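PDB 5GPO: sensor protein CzcS from Pseudomonas aeruginosa, which probably senses periplasmic zinc through the sensor domain seen here and, as a membrane histidine kinase of a two-component system, relays the signal by autophosphorylation. Local coordinates for residues 19-22 against 23-27. Sequence-based numbering, arbitrary orientation. Where two conformers were deposited one is given.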
loop_
_atom_site.group_PDB
_atom_site.type_symbol
_atom_site.label_atom_id
_atom_site.label_comp_id
_atom_site.label_asym_id
_atom_site.label_seq_id
_atom_site.Cartn_x
_atom_site.Cartn_y
_atom_site.Cartn_z
ATOM N N GLN B 19 -9.727 6.826 6.387
ATOM C CA GLN B 19 -9.417 7.135 4.997
ATOM C C GLN B 19 -10.148 6.183 4.056
ATOM O O GLN B 19 -10.665 6.602 3.015
ATOM C CB GLN B 19 -7.895 7.077 4.788
ATOM C CG GLN B 19 -7.148 8.310 5.347
ATOM C CD GLN B 19 -5.685 8.047 5.715
ATOM O OE1 GLN B 19 -5.227 6.898 5.765
ATOM N NE2 GLN B 19 -4.947 9.120 5.962
ATOM N N ILE B 20 -10.197 4.891 4.406
ATOM C CA ILE B 20 -10.959 3.928 3.614
ATOM C C ILE B 20 -12.440 4.283 3.610
ATOM O O ILE B 20 -13.108 4.188 2.574
ATOM C CB ILE B 20 -10.725 2.497 4.133
ATOM C CG1 ILE B 20 -9.273 2.098 3.892
ATOM C CG2 ILE B 20 -11.653 1.532 3.416
ATOM C CD1 ILE B 20 -8.847 0.862 4.640
ATOM N N ARG B 21 -12.988 4.669 4.767
ATOM C CA ARG B 21 -14.390 5.088 4.811
ATOM C C ARG B 21 -14.631 6.305 3.923
ATOM O O ARG B 21 -15.675 6.407 3.265
ATOM C CB ARG B 21 -14.820 5.382 6.255
ATOM C CG ARG B 21 -16.276 5.845 6.386
ATOM C CD ARG B 21 -16.669 6.182 7.838
ATOM N NE ARG B 21 -16.543 5.048 8.752
ATOM C CZ ARG B 21 -17.478 4.109 8.941
ATOM N NH1 ARG B 21 -17.261 3.128 9.796
ATOM N NH2 ARG B 21 -18.623 4.125 8.260
ATOM N N HIS B 22 -13.678 7.245 3.884
ATOM C CA HIS B 22 -13.853 8.394 3.005
ATOM C C HIS B 22 -13.978 7.942 1.561
ATOM O O HIS B 22 -14.866 8.397 0.835
ATOM C CB HIS B 22 -12.690 9.378 3.143
ATOM C CG HIS B 22 -12.788 10.548 2.215
ATOM N ND1 HIS B 22 -13.638 11.613 2.435
ATOM C CD2 HIS B 22 -12.137 10.819 1.058
ATOM C CE1 HIS B 22 -13.511 12.484 1.448
ATOM N NE2 HIS B 22 -12.604 12.029 0.602
ATOM N N SER B 23 -13.138 6.980 1.155
ATOM C CA SER B 23 -13.165 6.522 -0.229
ATOM C C SER B 23 -14.474 5.825 -0.581
ATOM O O SER B 23 -14.894 5.862 -1.742
ATOM C CB SER B 23 -11.966 5.609 -0.506
ATOM O OG SER B 23 -11.988 4.441 0.292
ATOM N N LEU B 24 -15.146 5.208 0.399
ATOM C CA LEU B 24 -16.390 4.499 0.119
ATOM C C LEU B 24 -17.607 5.406 0.206
ATOM O O LEU B 24 -18.531 5.292 -0.607
ATOM C CB LEU B 24 -16.575 3.336 1.100
ATOM C CG LEU B 24 -15.978 1.957 0.804
ATOM C CD1 LEU B 24 -16.281 1.005 1.942
ATOM C CD2 LEU B 24 -16.512 1.390 -0.508
ATOM N N GLU B 25 -17.632 6.303 1.190
ATOM C CA GLU B 25 -18.844 7.030 1.516
ATOM C C GLU B 25 -18.817 8.502 1.114
ATOM O O GLU B 25 -19.882 9.118 1.023
ATOM C CB GLU B 25 -19.127 6.878 3.017
ATOM C CG GLU B 25 -19.224 5.407 3.424
ATOM C CD GLU B 25 -19.570 5.174 4.889
ATOM O OE1 GLU B 25 -19.667 6.141 5.663
ATOM O OE2 GLU B 25 -19.737 3.999 5.266
ATOM N N ASP B 26 -17.650 9.074 0.829
ATOM C CA ASP B 26 -17.547 10.495 0.512
ATOM C C ASP B 26 -17.051 10.772 -0.907
ATOM O O ASP B 26 -16.811 11.938 -1.251
ATOM C CB ASP B 26 -16.636 11.204 1.521
ATOM C CG ASP B 26 -17.191 11.182 2.947
ATOM O OD1 ASP B 26 -18.414 11.047 3.114
ATOM O OD2 ASP B 26 -16.408 11.357 3.899
ATOM N N ASP B 27 -16.897 9.748 -1.742
ATOM C CA ASP B 27 -16.533 9.929 -3.148
ATOM C C ASP B 27 -17.821 10.163 -3.933
ATOM O O ASP B 27 -18.546 9.213 -4.244
ATOM C CB ASP B 27 -15.776 8.708 -3.663
ATOM C CG ASP B 27 -15.229 8.899 -5.066
ATOM O OD1 ASP B 27 -15.757 9.742 -5.824
ATOM O OD2 ASP B 27 -14.260 8.192 -5.411
#
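The last turn of the N-terminal helix 7-25 carries two i to i+4 side-chain pairs, R21 with E25 and H22 with D26, laid over the backbone ladder. R21 and E25 form a salt bridge, NH2 of R21 lying 3.2 Å from OE2 of E25. The same NH2 also makes a weak hydrogen bond to E25 OE1, 3.4 Å away, which sits in the guanidinium plane at its edge, although the two flat groups are turned 73° apart. A bend at chi3, after a chain that leaves the helix extended, turns the guanidinium so that NH2 faces the two carboxylate oxygens of E25. Both groups are anchored across the dimer interface as well: R21 NH1 bonds to S111 O, and E25 OE2 accepts from R113 N, both of the second subunit.

One residue on, ND1 of H22 donates to OD2 of D26 at 3.1 Å, using the anti lone pair of that oxygen, which lies 26° out of the imidazole plane. D26 CB stands well out of the ring plane, just outside the ring at its ND1 corner, 3.2 Å from ND1 of H22. I20 O takes two donors from one face of its plane, L24 N at 3.2 Å and, in one of the two conformers of S23, S23 OG at 2.6 Å. With chi1 at 62° in that conformer, the hydroxyl folds back onto this carbonyl. I20, S23 and L24 pack on L41 of helix 34-47. E25 N to R21 O and D26 N to H22 O, each 2.9 Å, continue the ladder to D26, where helical backbone angles end. Arg-Glu and His-carboxylate pairs spaced i to i+4 along one helix thus occur together in the last turn of the sensor domain's N-terminal helix, beside the subunit interface.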